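Local coordinates for putative DNA protection protein (Streptomyces coelicolor, PDB 4CYB) that probably takes up ferrous iron and oxidises it to ferric iron inside a Dps-type twelve-subunit assembly of the ferritin family, at residues His39-Lys44 against Leu113-Glu118; Leu69-Thr74 against Arg152-Gln157; Phe12-Ala15 against Thr20-Tyr23; Gln26-Val31 against Asp144-Glu149; Asp62-Glu67 against Ala158-Glu163. All coordinates share one frame; numbering follows the deposited sequence.

Interaction 1. Residues His39-Lys44 against Leu113-Glu118; sequences HDLYKK and LSRLLE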
# COMPACT_ATOMS: atom_id res chain seq x y z
N HIS J 39 -4.65 29.49 5.49
CA HIS J 39 -5.14 28.27 4.79
C HIS J 39 -6.09 28.69 3.66
O HIS J 39 -6.01 28.21 2.52
CB HIS J 39 -5.90 27.35 5.78
CG HIS J 39 -6.68 26.27 5.05
ND1 HIS J 39 -6.09 25.13 4.57
CD2 HIS J 39 -7.96 26.27 4.60
CE1 HIS J 39 -7.04 24.40 3.88
NE2 HIS J 39 -8.17 25.09 3.92
N ASP J 40 -7.05 29.55 3.99
CA ASP J 40 -8.04 29.99 3.04
C ASP J 40 -7.43 30.85 1.93
O ASP J 40 -7.89 30.81 0.81
CB ASP J 40 -9.17 30.72 3.78
CG ASP J 40 -10.10 29.72 4.53
OD1 ASP J 40 -9.98 28.44 4.36
OD2 ASP J 40 -10.98 30.19 5.30
N LEU J 41 -6.35 31.60 2.20
CA LEU J 41 -5.64 32.28 1.10
C LEU J 41 -4.97 31.27 0.14
O LEU J 41 -5.02 31.43 -1.07
CB LEU J 41 -4.54 33.23 1.67
CG LEU J 41 -4.93 34.59 2.25
CD1 LEU J 41 -3.61 35.17 2.74
CD2 LEU J 41 -5.54 35.42 1.10
N TYR J 42 -4.38 30.21 0.68
CA TYR J 42 -3.73 29.25 -0.18
C TYR J 42 -4.80 28.54 -1.03
O TYR J 42 -4.58 28.35 -2.21
CB TYR J 42 -2.96 28.22 0.67
CG TYR J 42 -1.54 28.56 0.83
CD1 TYR J 42 -0.69 28.54 -0.28
CD2 TYR J 42 -1.04 28.91 2.10
CE1 TYR J 42 0.64 28.83 -0.14
CE2 TYR J 42 0.31 29.22 2.25
CZ TYR J 42 1.11 29.19 1.12
OH TYR J 42 2.46 29.46 1.22
N LYS J 43 -5.95 28.18 -0.45
CA LYS J 43 -7.04 27.55 -1.26
C LYS J 43 -7.64 28.54 -2.29
O LYS J 43 -7.82 28.23 -3.46
CB LYS J 43 -8.21 27.01 -0.39
CG LYS J 43 -7.87 25.78 0.47
CD LYS J 43 -7.33 24.58 -0.36
CE LYS J 43 -8.39 24.10 -1.41
NZ LYS J 43 -7.90 22.79 -1.93
N LYS J 44 -7.83 29.79 -1.88
CA LYS J 44 -8.24 30.85 -2.84
C LYS J 44 -7.32 30.90 -4.07
O LYS J 44 -7.81 30.89 -5.20
CB LYS J 44 -8.36 32.23 -2.14
CG LYS J 44 -8.73 33.46 -3.05
CD LYS J 44 -8.51 34.79 -2.28
CE LYS J 44 -8.58 36.07 -3.15
NZ LYS J 44 -10.00 36.36 -3.50
N LEU J 113 1.22 35.96 -4.62
CA LEU J 113 2.39 35.36 -3.95
C LEU J 113 2.89 36.30 -2.84
O LEU J 113 3.23 35.85 -1.74
CB LEU J 113 3.53 35.05 -4.94
CG LEU J 113 3.13 34.07 -6.07
CD1 LEU J 113 4.32 33.71 -6.94
CD2 LEU J 113 2.58 32.78 -5.46
N SER J 114 2.97 37.59 -3.15
CA SER J 114 3.40 38.59 -2.12
C SER J 114 2.49 38.61 -0.88
O SER J 114 3.00 38.76 0.25
CB SER J 114 3.42 39.98 -2.75
OG SER J 114 4.51 40.01 -3.63
N ARG J 115 1.17 38.50 -1.08
CA ARG J 115 0.22 38.48 0.03
C ARG J 115 0.46 37.25 0.93
O ARG J 115 0.37 37.35 2.15
CB ARG J 115 -1.23 38.49 -0.49
CG ARG J 115 -2.24 38.58 0.65
CD ARG J 115 -3.66 38.82 0.07
NE ARG J 115 -3.81 40.05 -0.72
CZ ARG J 115 -3.93 41.30 -0.21
NH1 ARG J 115 -3.91 41.53 1.09
NH2 ARG J 115 -4.06 42.33 -1.05
N LEU J 116 0.70 36.07 0.32
CA LEU J 116 1.06 34.87 1.07
C LEU J 116 2.32 35.13 1.89
O LEU J 116 2.34 34.83 3.08
CB LEU J 116 1.28 33.71 0.09
CG LEU J 116 0.01 33.16 -0.63
CD1 LEU J 116 0.51 32.11 -1.63
CD2 LEU J 116 -0.97 32.53 0.34
N LEU J 117 3.36 35.77 1.28
CA LEU J 117 4.61 36.02 2.02
C LEU J 117 4.40 36.95 3.20
O LEU J 117 4.95 36.73 4.31
CB LEU J 117 5.69 36.61 1.11
CG LEU J 117 6.24 35.68 0.02
CD1 LEU J 117 7.38 36.42 -0.71
CD2 LEU J 117 6.76 34.35 0.60
N GLU J 118 3.56 37.97 2.98
CA GLU J 118 3.17 38.85 4.08
C GLU J 118 2.44 38.14 5.23
O GLU J 118 2.70 38.45 6.40
CB GLU J 118 2.36 40.05 3.58
CG GLU J 118 3.27 41.05 2.87
CD GLU J 118 2.54 42.25 2.25
OE1 GLU J 118 1.70 42.90 2.94
OE2 GLU J 118 2.83 42.57 1.07
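Helix segments 39-44 and 113-118 run antiparallel, their axes 10.5 Å apart at closest approach and 166° apart in direction, and the CA atoms of Leu41 and Leu116 face each other at 7.2 Å. Leu116 carries most of the contact. Its CG lies anti to the carbonyl carbon (chi1 -69°), which sends both methyls across the gap toward the partner helix. CD2 settles over the middle of the Tyr42 ring, 3.8 Å from the centroid and almost exactly on the ring normal, a CH-pi contact centred on the face. The other methyl, CD1, lies above the same face but out past the rim, with Leu116 CD1 3.6 Å from Tyr42 CE1. CD2 also touches the neighbouring residue, at 3.9 Å from Leu41 CB, so this one methyl fills the angle between the leucine and the tyrosine. Next to this pair, the Leu41 side chain crosses the Arg115 chain at roughly a right angle, and Leu41 CD2 lies 4.0 Å from Arg115 CD. Only the aliphatic part of the arginine is used here; its NE goes on to a salt bridge with Glu107. The hydroxyl of Tyr42 likewise leaves the contact, to hydrogen-bond His64 ND1 on helix 54-81. No hydrogen bond joins the two segments themselves. The chemistry is therefore that of a buried bundle interior: the helices meet through methyl-on-ring and methyl-on-methylene contacts, while the polar ends of Tyr42 and Arg115 find their partners beyond them.

Interaction 2. Residues Leu69-Thr74 against Arg152-Gln157; sequences LELIDT and RTNELQ. With FE (Fe (III) ion), chain B.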
# COMPACT_ATOMS: atom_id res chain seq x y z
N LEU J 69 -3.65 23.16 6.94
CA LEU J 69 -4.83 22.59 7.58
C LEU J 69 -4.44 21.65 8.72
O LEU J 69 -5.16 21.57 9.72
CB LEU J 69 -5.64 21.76 6.51
CG LEU J 69 -7.00 21.23 7.01
CD1 LEU J 69 -7.98 22.43 7.06
CD2 LEU J 69 -7.45 20.15 6.02
N GLU J 70 -3.36 20.88 8.56
CA GLU J 70 -2.90 19.99 9.60
C GLU J 70 -2.38 20.83 10.82
O GLU J 70 -2.64 20.49 11.98
CB GLU J 70 -1.84 18.97 9.11
CG GLU J 70 -1.16 18.34 10.35
CD GLU J 70 -0.21 17.14 10.16
OE1 GLU J 70 0.50 17.04 9.13
OE2 GLU J 70 -0.16 16.29 11.10
N LEU J 71 -1.69 21.92 10.54
CA LEU J 71 -1.31 22.86 11.66
C LEU J 71 -2.54 23.40 12.43
O LEU J 71 -2.54 23.47 13.65
CB LEU J 71 -0.50 24.05 11.14
CG LEU J 71 0.91 23.78 10.61
CD1 LEU J 71 1.53 25.11 10.09
CD2 LEU J 71 1.74 23.07 11.68
N ILE J 72 -3.60 23.80 11.73
CA ILE J 72 -4.83 24.29 12.36
C ILE J 72 -5.34 23.22 13.34
O ILE J 72 -5.65 23.53 14.49
CB ILE J 72 -5.93 24.61 11.30
CG1 ILE J 72 -5.54 25.90 10.55
CG2 ILE J 72 -7.35 24.67 11.90
CD1 ILE J 72 -6.20 26.04 9.21
N ASP J 73 -5.49 21.98 12.87
CA ASP J 73 -6.01 20.91 13.72
C ASP J 73 -5.11 20.66 14.93
O ASP J 73 -5.61 20.51 16.07
CB ASP J 73 -6.21 19.63 12.91
CG ASP J 73 -6.83 18.52 13.73
OD1 ASP J 73 -8.07 18.55 13.95
OD2 ASP J 73 -6.09 17.58 14.13
N THR J 74 -3.80 20.68 14.73
CA THR J 74 -2.87 20.36 15.81
C THR J 74 -2.90 21.51 16.86
O THR J 74 -2.89 21.28 18.08
CB THR J 74 -1.45 20.18 15.27
OG1 THR J 74 -1.40 19.06 14.34
CG2 THR J 74 -0.43 19.91 16.49
N ARG J 152 8.70 26.20 11.79
CA ARG J 152 9.43 25.56 10.73
C ARG J 152 8.62 25.37 9.44
O ARG J 152 9.16 25.51 8.33
CB ARG J 152 10.00 24.25 11.21
CG ARG J 152 11.24 24.54 12.11
CD ARG J 152 11.96 23.27 12.49
NE ARG J 152 12.48 22.54 11.32
CZ ARG J 152 12.87 21.26 11.39
NH1 ARG J 152 12.82 20.62 12.54
NH2 ARG J 152 13.33 20.63 10.29
N THR J 153 7.34 25.02 9.58
CA THR J 153 6.53 24.90 8.36
C THR J 153 6.34 26.21 7.63
O THR J 153 6.46 26.26 6.41
CB THR J 153 5.11 24.35 8.63
OG1 THR J 153 5.26 23.06 9.18
CG2 THR J 153 4.30 24.26 7.35
N ASN J 154 6.01 27.29 8.36
CA ASN J 154 5.89 28.57 7.69
C ASN J 154 7.19 29.08 7.06
O ASN J 154 7.13 29.69 5.98
CB ASN J 154 5.33 29.60 8.64
CG ASN J 154 3.83 29.46 8.78
OD1 ASN J 154 3.08 29.89 7.86
ND2 ASN J 154 3.39 28.88 9.86
N GLU J 155 8.32 28.89 7.76
CA GLU J 155 9.63 29.23 7.15
C GLU J 155 9.88 28.53 5.82
O GLU J 155 10.21 29.20 4.81
CB GLU J 155 10.81 29.03 8.13
CG GLU J 155 10.67 29.92 9.35
CD GLU J 155 11.67 29.55 10.50
OE1 GLU J 155 11.91 28.32 10.80
OE2 GLU J 155 12.20 30.50 11.16
N LEU J 156 9.68 27.21 5.78
CA LEU J 156 9.92 26.46 4.57
C LEU J 156 8.97 26.90 3.46
O LEU J 156 9.37 27.03 2.28
CB LEU J 156 9.79 24.95 4.88
CG LEU J 156 10.21 24.04 3.69
CD1 LEU J 156 11.73 24.03 3.43
CD2 LEU J 156 9.74 22.59 3.95
N GLN J 157 7.67 27.03 3.80
CA GLN J 157 6.72 27.46 2.80
C GLN J 157 7.03 28.84 2.17
O GLN J 157 6.94 29.03 0.95
CB GLN J 157 5.29 27.47 3.38
CG GLN J 157 4.76 26.04 3.55
CD GLN J 157 3.30 26.03 3.98
OE1 GLN J 157 2.67 27.07 4.08
NE2 GLN J 157 2.75 24.82 4.23
FE FE B . -7.94 16.08 14.76
O HOH W 1 -8.31 15.88 12.43
O HOH W 2 -8.43 13.81 14.94
O HOH W 3 -5.91 14.85 14.65
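One methyl, CD1 of Leu71, makes the closest approaches to both Thr153 and Asn154, while two residues further along the same helix Asp73 turns to another side and holds an iron ion. Leu71 and Thr153 meet tip to tip, with Leu71 CD1 3.9 Å from Thr153 CB and nearly as close to its CG2. The threonine presents carbon here because its methyl is anti to the backbone N, and its OG1 bonds back to Glu149 O in its own helix. Asn154 adds a looser touch, its ND2 4.2 Å from Leu71 CD1, while that amide nitrogen is bonded to Val150 O.

Asp73 has CG anti to its backbone N (chi1 -176°) and grips the iron with both oxygens, OD2 at 2.5 Å and OD1 at 2.6 Å from the metal. Three waters, 2.3 to 2.4 Å from the iron, share its coordination sphere with Glu77 and with His46 of a second subunit. Lys43 and Trp47 of that subunit also bond OD1, which should steady the carboxylate. Iron held between two subunits, by acidic residues of one and a histidine of the other, is the hallmark of the Dps ferroxidase centre.

Interaction 3. Residues Phe12-Ala15 against Thr20-Tyr23; sequences FPVA and TRLY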
# COMPACT_ATOMS: atom_id res chain seq x y z
N PHE J 12 -8.05 21.45 34.64
CA PHE J 12 -7.62 20.33 33.78
C PHE J 12 -6.35 19.66 34.32
O PHE J 12 -5.42 20.36 34.79
CB PHE J 12 -7.46 20.79 32.31
CG PHE J 12 -8.10 19.86 31.28
CD1 PHE J 12 -9.40 19.37 31.45
CD2 PHE J 12 -7.42 19.51 30.11
CE1 PHE J 12 -10.00 18.54 30.49
CE2 PHE J 12 -8.00 18.67 29.14
CZ PHE J 12 -9.30 18.19 29.34
N PRO J 13 -6.31 18.30 34.30
CA PRO J 13 -5.20 17.55 34.92
C PRO J 13 -3.95 17.41 34.00
O PRO J 13 -3.53 16.28 33.69
CB PRO J 13 -5.84 16.18 35.24
CG PRO J 13 -6.89 16.00 34.18
CD PRO J 13 -7.32 17.38 33.71
N VAL J 14 -3.38 18.54 33.57
CA VAL J 14 -2.20 18.50 32.70
C VAL J 14 -0.93 19.16 33.31
O VAL J 14 -0.04 19.60 32.56
CB VAL J 14 -2.51 19.04 31.27
CG1 VAL J 14 -3.51 18.10 30.56
CG2 VAL J 14 -3.05 20.48 31.33
N ALA J 15 -0.84 19.22 34.65
CA ALA J 15 0.39 19.67 35.35
C ALA J 15 0.87 21.07 34.96
O ALA J 15 2.07 21.34 34.92
CB ALA J 15 1.53 18.69 35.14
N THR J 20 -0.78 29.76 33.30
CA THR J 20 0.03 29.25 32.19
C THR J 20 -0.86 28.75 31.07
O THR J 20 -0.67 29.16 29.92
CB THR J 20 1.00 28.15 32.63
OG1 THR J 20 1.95 28.76 33.52
CG2 THR J 20 1.77 27.58 31.41
N ARG J 21 -1.87 27.99 31.41
CA ARG J 21 -2.79 27.50 30.38
C ARG J 21 -3.61 28.58 29.70
O ARG J 21 -3.75 28.61 28.48
CB ARG J 21 -3.68 26.41 31.00
CG ARG J 21 -2.83 25.24 31.48
CD ARG J 21 -3.68 24.09 31.95
NE ARG J 21 -4.32 24.31 33.25
CZ ARG J 21 -5.61 24.50 33.46
NH1 ARG J 21 -6.47 24.50 32.45
NH2 ARG J 21 -6.06 24.65 34.71
N LEU J 22 -4.12 29.53 30.48
CA LEU J 22 -4.86 30.62 29.92
C LEU J 22 -4.02 31.44 28.95
O LEU J 22 -4.47 31.82 27.86
CB LEU J 22 -5.28 31.54 31.07
CG LEU J 22 -6.66 32.20 31.08
CD1 LEU J 22 -6.50 33.68 31.48
CD2 LEU J 22 -7.45 32.04 29.82
N TYR J 23 -2.79 31.75 29.33
CA TYR J 23 -1.91 32.53 28.47
C TYR J 23 -1.57 31.75 27.17
O TYR J 23 -1.61 32.30 26.06
CB TYR J 23 -0.63 32.95 29.22
CG TYR J 23 0.27 33.78 28.36
CD1 TYR J 23 0.04 35.18 28.19
CD2 TYR J 23 1.36 33.22 27.71
CE1 TYR J 23 0.87 35.95 27.40
CE2 TYR J 23 2.19 33.99 26.88
CZ TYR J 23 1.93 35.37 26.75
OH TYR J 23 2.75 36.14 25.94
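Arg21 reaches from the helix to Phe12 and Val14 of the preceding loop. The apolar contact is made by the aliphatic chain: Val14 CG2 lies 3.7 Å from Arg21 CD, the two side chains slanting across each other. A bend at chi3 (-74°) turns one face of the guanidinium to the Phe12 backbone, which gives the second kind, a face contact. Phe12 N sits over that face, 3.8 Å from Arg21 NH2, and Phe12 CB is equally far from Arg21 NH1. The phenyl ring itself leads away.

Hydrogen bonds are absent between the segments, and those of the guanidinium go to other carbonyls: NH1 to Lys10 O and Leu82 O, NE to Leu16 O. Within the loop, Pro13 is the centre of an inverse gamma turn, marked by a weak bond from Val14 N to Phe12 O (3.0 Å).

Beyond the loop lies a neighbouring subunit, whose Glu121 bonds Ala15 N and whose Ala162 packs on Phe12. Within its own chain the arginine stands on the first turn of helix 18-48 and gathers in the loop that comes from strand 2-4, together with the chain just past helix 54-81.

Interaction 4. Residues Gln26-Val31 against Asp144-Glu149; sequences QRLNKV and DLLVSE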
# COMPACT_ATOMS: atom_id res chain seq x y z
N GLN J 26 -4.54 31.92 24.81
CA GLN J 26 -4.64 33.20 24.09
C GLN J 26 -3.61 33.29 22.98
O GLN J 26 -3.99 33.71 21.88
CB GLN J 26 -4.37 34.39 25.05
CG GLN J 26 -5.40 34.51 26.13
CD GLN J 26 -4.95 35.43 27.29
OE1 GLN J 26 -5.70 35.63 28.24
NE2 GLN J 26 -3.74 36.00 27.19
N ARG J 27 -2.34 32.92 23.22
CA ARG J 27 -1.36 33.01 22.16
C ARG J 27 -1.70 32.01 21.01
O ARG J 27 -1.58 32.35 19.82
CB ARG J 27 0.08 32.77 22.63
CG ARG J 27 0.57 33.69 23.74
CD ARG J 27 0.40 35.18 23.45
NE ARG J 27 1.00 35.58 22.20
CZ ARG J 27 2.21 36.13 22.05
NH1 ARG J 27 3.03 36.34 23.10
NH2 ARG J 27 2.58 36.51 20.84
N LEU J 28 -2.11 30.80 21.41
CA LEU J 28 -2.40 29.77 20.38
C LEU J 28 -3.57 30.20 19.53
O LEU J 28 -3.55 29.94 18.30
CB LEU J 28 -2.65 28.38 21.01
CG LEU J 28 -1.37 27.71 21.54
CD1 LEU J 28 -1.65 26.52 22.45
CD2 LEU J 28 -0.40 27.33 20.42
N ASN J 29 -4.59 30.81 20.15
CA ASN J 29 -5.75 31.21 19.39
C ASN J 29 -5.45 32.30 18.38
O ASN J 29 -6.08 32.37 17.34
CB ASN J 29 -6.98 31.57 20.24
CG ASN J 29 -7.86 30.37 20.53
OD1 ASN J 29 -8.13 29.56 19.63
ND2 ASN J 29 -8.33 30.26 21.76
N LYS J 30 -4.51 33.18 18.68
CA LYS J 30 -4.13 34.18 17.69
C LYS J 30 -3.43 33.52 16.50
O LYS J 30 -3.74 33.84 15.33
CB LYS J 30 -3.24 35.30 18.33
CG LYS J 30 -2.79 36.38 17.33
CD LYS J 30 -3.95 36.98 16.55
CE LYS J 30 -3.52 38.29 15.89
NZ LYS J 30 -2.28 38.17 15.09
N VAL J 31 -2.50 32.63 16.79
CA VAL J 31 -1.81 31.89 15.73
C VAL J 31 -2.86 31.14 14.90
O VAL J 31 -2.77 31.07 13.67
CB VAL J 31 -0.77 30.91 16.31
CG1 VAL J 31 -0.22 29.98 15.21
CG2 VAL J 31 0.39 31.74 16.91
N ASP J 144 7.25 23.73 22.01
CA ASP J 144 7.73 22.74 21.03
C ASP J 144 6.83 22.72 19.79
O ASP J 144 7.35 22.70 18.67
CB ASP J 144 7.82 21.35 21.65
CG ASP J 144 8.31 20.30 20.64
OD1 ASP J 144 9.52 20.32 20.30
OD2 ASP J 144 7.48 19.52 20.14
N LEU J 145 5.51 22.74 20.01
CA LEU J 145 4.53 22.82 18.90
C LEU J 145 4.77 24.10 18.08
O LEU J 145 4.84 24.06 16.87
CB LEU J 145 3.10 22.75 19.43
CG LEU J 145 1.96 23.18 18.49
CD1 LEU J 145 2.02 22.33 17.26
CD2 LEU J 145 0.66 22.98 19.27
N LEU J 146 4.95 25.23 18.74
CA LEU J 146 5.12 26.46 17.98
C LEU J 146 6.41 26.52 17.17
O LEU J 146 6.40 27.05 16.09
CB LEU J 146 5.11 27.65 18.96
CG LEU J 146 3.71 27.97 19.52
CD1 LEU J 146 3.89 28.92 20.71
CD2 LEU J 146 2.82 28.62 18.44
N VAL J 147 7.48 25.98 17.72
CA VAL J 147 8.76 26.00 17.03
C VAL J 147 8.84 24.88 15.99
O VAL J 147 9.18 25.16 14.85
CB VAL J 147 9.96 25.94 17.99
CG1 VAL J 147 11.28 25.82 17.22
CG2 VAL J 147 9.96 27.20 18.91
N SER J 148 8.57 23.64 16.39
CA SER J 148 8.96 22.53 15.50
C SER J 148 7.96 22.40 14.38
O SER J 148 8.29 21.91 13.28
CB SER J 148 9.07 21.19 16.26
OG SER J 148 7.77 20.86 16.68
N GLU J 149 6.74 22.82 14.64
CA GLU J 149 5.69 22.73 13.61
C GLU J 149 5.31 24.05 12.94
O GLU J 149 5.49 24.17 11.73
CB GLU J 149 4.47 22.02 14.20
CG GLU J 149 4.94 20.66 14.72
CD GLU J 149 3.85 19.76 15.19
OE1 GLU J 149 2.82 19.65 14.50
OE2 GLU J 149 4.04 19.14 16.27
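No flat group takes part where Leu28 and Val31 meet Leu146; there is neither ring face nor amide edge in the contact, just branched aliphatic tips. Leu146 CD2 is the atom they share. It lies 4.0 Å from Leu28 CD2 and 4.2 Å from Val31 CG2, so it drops between two side chains that stand about one helical turn apart. Both leucines hold CG anti to the carbonyl carbon (chi1 -74° for Leu28), and their branches approach at a slant. The CB of Leu28 sets off to one side of the partner helix, and the torsion brings its branch back to the contact, whereas Val31 and Leu146 already point across.

The two segments run in the same direction, as expected for the first and last long helices of a ferritin-like four-helix bundle, helix 18-48 and helix 140-164, which are both antiparallel to the other two. Those two complete the surroundings: Val79 of helix 54-81 packs on Leu28, and Ala130 of helix 109-136 packs on Leu146.

Behind Leu146 its helix is not regular. A wider pi-type turn spans 145-149, and Ser148 OG folds back to bond Asp144 O at 2.7 Å. The hydroxyl comes in 41° above the carbonyl plane, and the same oxygen also accepts from Ser148 N, 2.8 Å away, so two donors of one residue grip it. On this outer side the helix meets a neighbouring subunit, where Arg152 of that chain forms salt bridges with both Asp144 and Glu149.

Interaction 5. Residues Asp62-Glu67 against Ala158-Glu163; sequences DKHAGE and AWFVAE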
# COMPACT_ATOMS: atom_id res chain seq x y z
N ASP J 62 -1.79 23.93 -3.24
CA ASP J 62 -2.49 22.90 -2.51
C ASP J 62 -1.62 22.13 -1.50
O ASP J 62 -2.13 21.71 -0.45
CB ASP J 62 -3.14 21.91 -3.48
CG ASP J 62 -4.43 21.38 -2.97
OD1 ASP J 62 -5.15 22.08 -2.21
OD2 ASP J 62 -4.74 20.27 -3.37
N LYS J 63 -0.33 21.92 -1.81
CA LYS J 63 0.55 21.22 -0.92
C LYS J 63 0.63 22.09 0.35
O LYS J 63 0.52 21.59 1.47
CB LYS J 63 1.93 21.12 -1.57
CG LYS J 63 2.94 20.46 -0.61
CD LYS J 63 4.35 20.66 -1.17
CE LYS J 63 5.33 19.86 -0.31
NZ LYS J 63 5.82 20.64 0.87
N HIS J 64 0.80 23.40 0.16
CA HIS J 64 0.88 24.28 1.35
C HIS J 64 -0.41 24.37 2.13
O HIS J 64 -0.38 24.33 3.39
CB HIS J 64 1.41 25.69 1.00
CG HIS J 64 2.81 25.70 0.55
ND1 HIS J 64 3.50 26.86 0.37
CD2 HIS J 64 3.70 24.66 0.31
CE1 HIS J 64 4.74 26.57 -0.03
NE2 HIS J 64 4.88 25.23 -0.02
N ALA J 65 -1.55 24.40 1.44
CA ALA J 65 -2.86 24.42 2.13
C ALA J 65 -3.01 23.17 2.99
O ALA J 65 -3.44 23.26 4.15
CB ALA J 65 -4.00 24.46 1.11
N GLY J 66 -2.69 21.98 2.45
CA GLY J 66 -2.83 20.74 3.23
C GLY J 66 -1.97 20.77 4.49
O GLY J 66 -2.39 20.35 5.54
N GLU J 67 -0.78 21.33 4.38
CA GLU J 67 0.09 21.45 5.55
C GLU J 67 -0.46 22.45 6.57
O GLU J 67 -0.42 22.16 7.79
CB GLU J 67 1.51 21.83 5.08
CG GLU J 67 2.24 20.65 4.39
CD GLU J 67 3.49 21.09 3.60
OE1 GLU J 67 3.83 22.30 3.59
OE2 GLU J 67 4.11 20.25 2.89
N ALA J 158 7.46 29.78 3.00
CA ALA J 158 7.79 31.13 2.53
C ALA J 158 8.94 31.06 1.54
O ALA J 158 8.93 31.80 0.55
CB ALA J 158 8.14 32.03 3.75
N TRP J 159 9.91 30.16 1.79
CA TRP J 159 11.00 29.94 0.83
C TRP J 159 10.50 29.50 -0.54
O TRP J 159 10.81 30.13 -1.56
CB TRP J 159 12.06 28.95 1.40
CG TRP J 159 13.08 28.51 0.38
CD1 TRP J 159 13.86 29.29 -0.44
CD2 TRP J 159 13.38 27.15 0.01
NE1 TRP J 159 14.65 28.51 -1.25
CE2 TRP J 159 14.36 27.22 -1.06
CE3 TRP J 159 12.92 25.89 0.43
CZ2 TRP J 159 14.91 26.07 -1.65
CZ3 TRP J 159 13.49 24.73 -0.17
CH2 TRP J 159 14.45 24.83 -1.18
N PHE J 160 9.64 28.48 -0.57
CA PHE J 160 9.10 27.96 -1.81
C PHE J 160 8.31 29.03 -2.53
O PHE J 160 8.47 29.18 -3.74
CB PHE J 160 8.16 26.75 -1.56
CG PHE J 160 8.86 25.40 -1.52
CD1 PHE J 160 9.56 24.97 -0.39
CD2 PHE J 160 8.77 24.52 -2.60
CE1 PHE J 160 10.19 23.71 -0.35
CE2 PHE J 160 9.36 23.26 -2.56
CZ PHE J 160 10.09 22.85 -1.43
N VAL J 161 7.57 29.85 -1.81
CA VAL J 161 6.77 30.87 -2.49
C VAL J 161 7.68 31.97 -3.00
O VAL J 161 7.56 32.43 -4.16
CB VAL J 161 5.65 31.45 -1.57
CG1 VAL J 161 4.93 32.64 -2.22
CG2 VAL J 161 4.59 30.35 -1.29
N ALA J 162 8.59 32.40 -2.14
CA ALA J 162 9.46 33.56 -2.47
C ALA J 162 10.33 33.33 -3.68
O ALA J 162 10.58 34.28 -4.47
CB ALA J 162 10.31 33.94 -1.25
N GLU J 163 10.79 32.10 -3.87
CA GLU J 163 11.61 31.78 -5.06
C GLU J 163 10.89 31.97 -6.36
O GLU J 163 11.54 32.30 -7.35
CB GLU J 163 12.26 30.36 -4.99
CG GLU J 163 13.27 30.12 -3.87
CD GLU J 163 14.41 31.14 -3.76
OE1 GLU J 163 14.61 32.01 -4.63
OE2 GLU J 163 15.15 31.01 -2.79
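The His64 ring comes edge-on to segment 158-163, its rim meeting Phe160 CB and Val161 CG2 close to the ring plane. CE1 is the leading atom: His64 CE1 stands 3.8 Å from Phe160 CB and 4.0 Å from Val161 CG2. Behind it, NE2 also touches Phe160 CB and ND1 touches Val161 CG2, so the imidazole edge fits across two successive residues of the partner helix. Its CG is anti to the carbonyl carbon (chi1 -66°), which carries the ring straight across the gap. Next to the histidine in sequence, Lys63 extends toward the phenyl of Phe160, but its NZ is 5.6 Å from the ring centroid, at most a weak cation-pi attraction.

The second long helix of the ferritin-like bundle, 54-81, here packs antiparallel against the last, 140-164. A third helix, 18-48, sets the histidine through Tyr42, the partner of ND1, whose ring meets the imidazole with the planes at about 75°.

Lys63 is held within its own helix by a salt bridge one turn on, its NZ 2.7 Å from Glu67 OE2 and on the syn lone pair of that oxygen. In the partner segment, Trp159 NE1 makes a weak bond to Glu163 OE2 (3.0 Å). Phe160 also meets a neighbouring subunit, whose His58 and Phe54 contact its ring edge-to-face, and Lys10 of another subunit forms a salt bridge with Glu163 OE1.

From the N terminus, interaction 3 closes first, a short loop that pins the entering chain to the start of helix 18-48. The same helix then opens interaction 4 at 26-31 and interaction 1 at 39-44. Helix 54-81 follows, opening interaction 5 at 62-67 and interaction 2 at 69-74. Interaction 1 closes on helix 109-136, nested within interaction 4, which closes on helix 140-164; interaction 2 and then interaction 5 close further along that helix, 2 nested inside 5. Interactions 2 and 5 both cross 1 and 4. Interactions 1, 2 and 5 touch one another, and 2 also touches 4, tying all four long helices together.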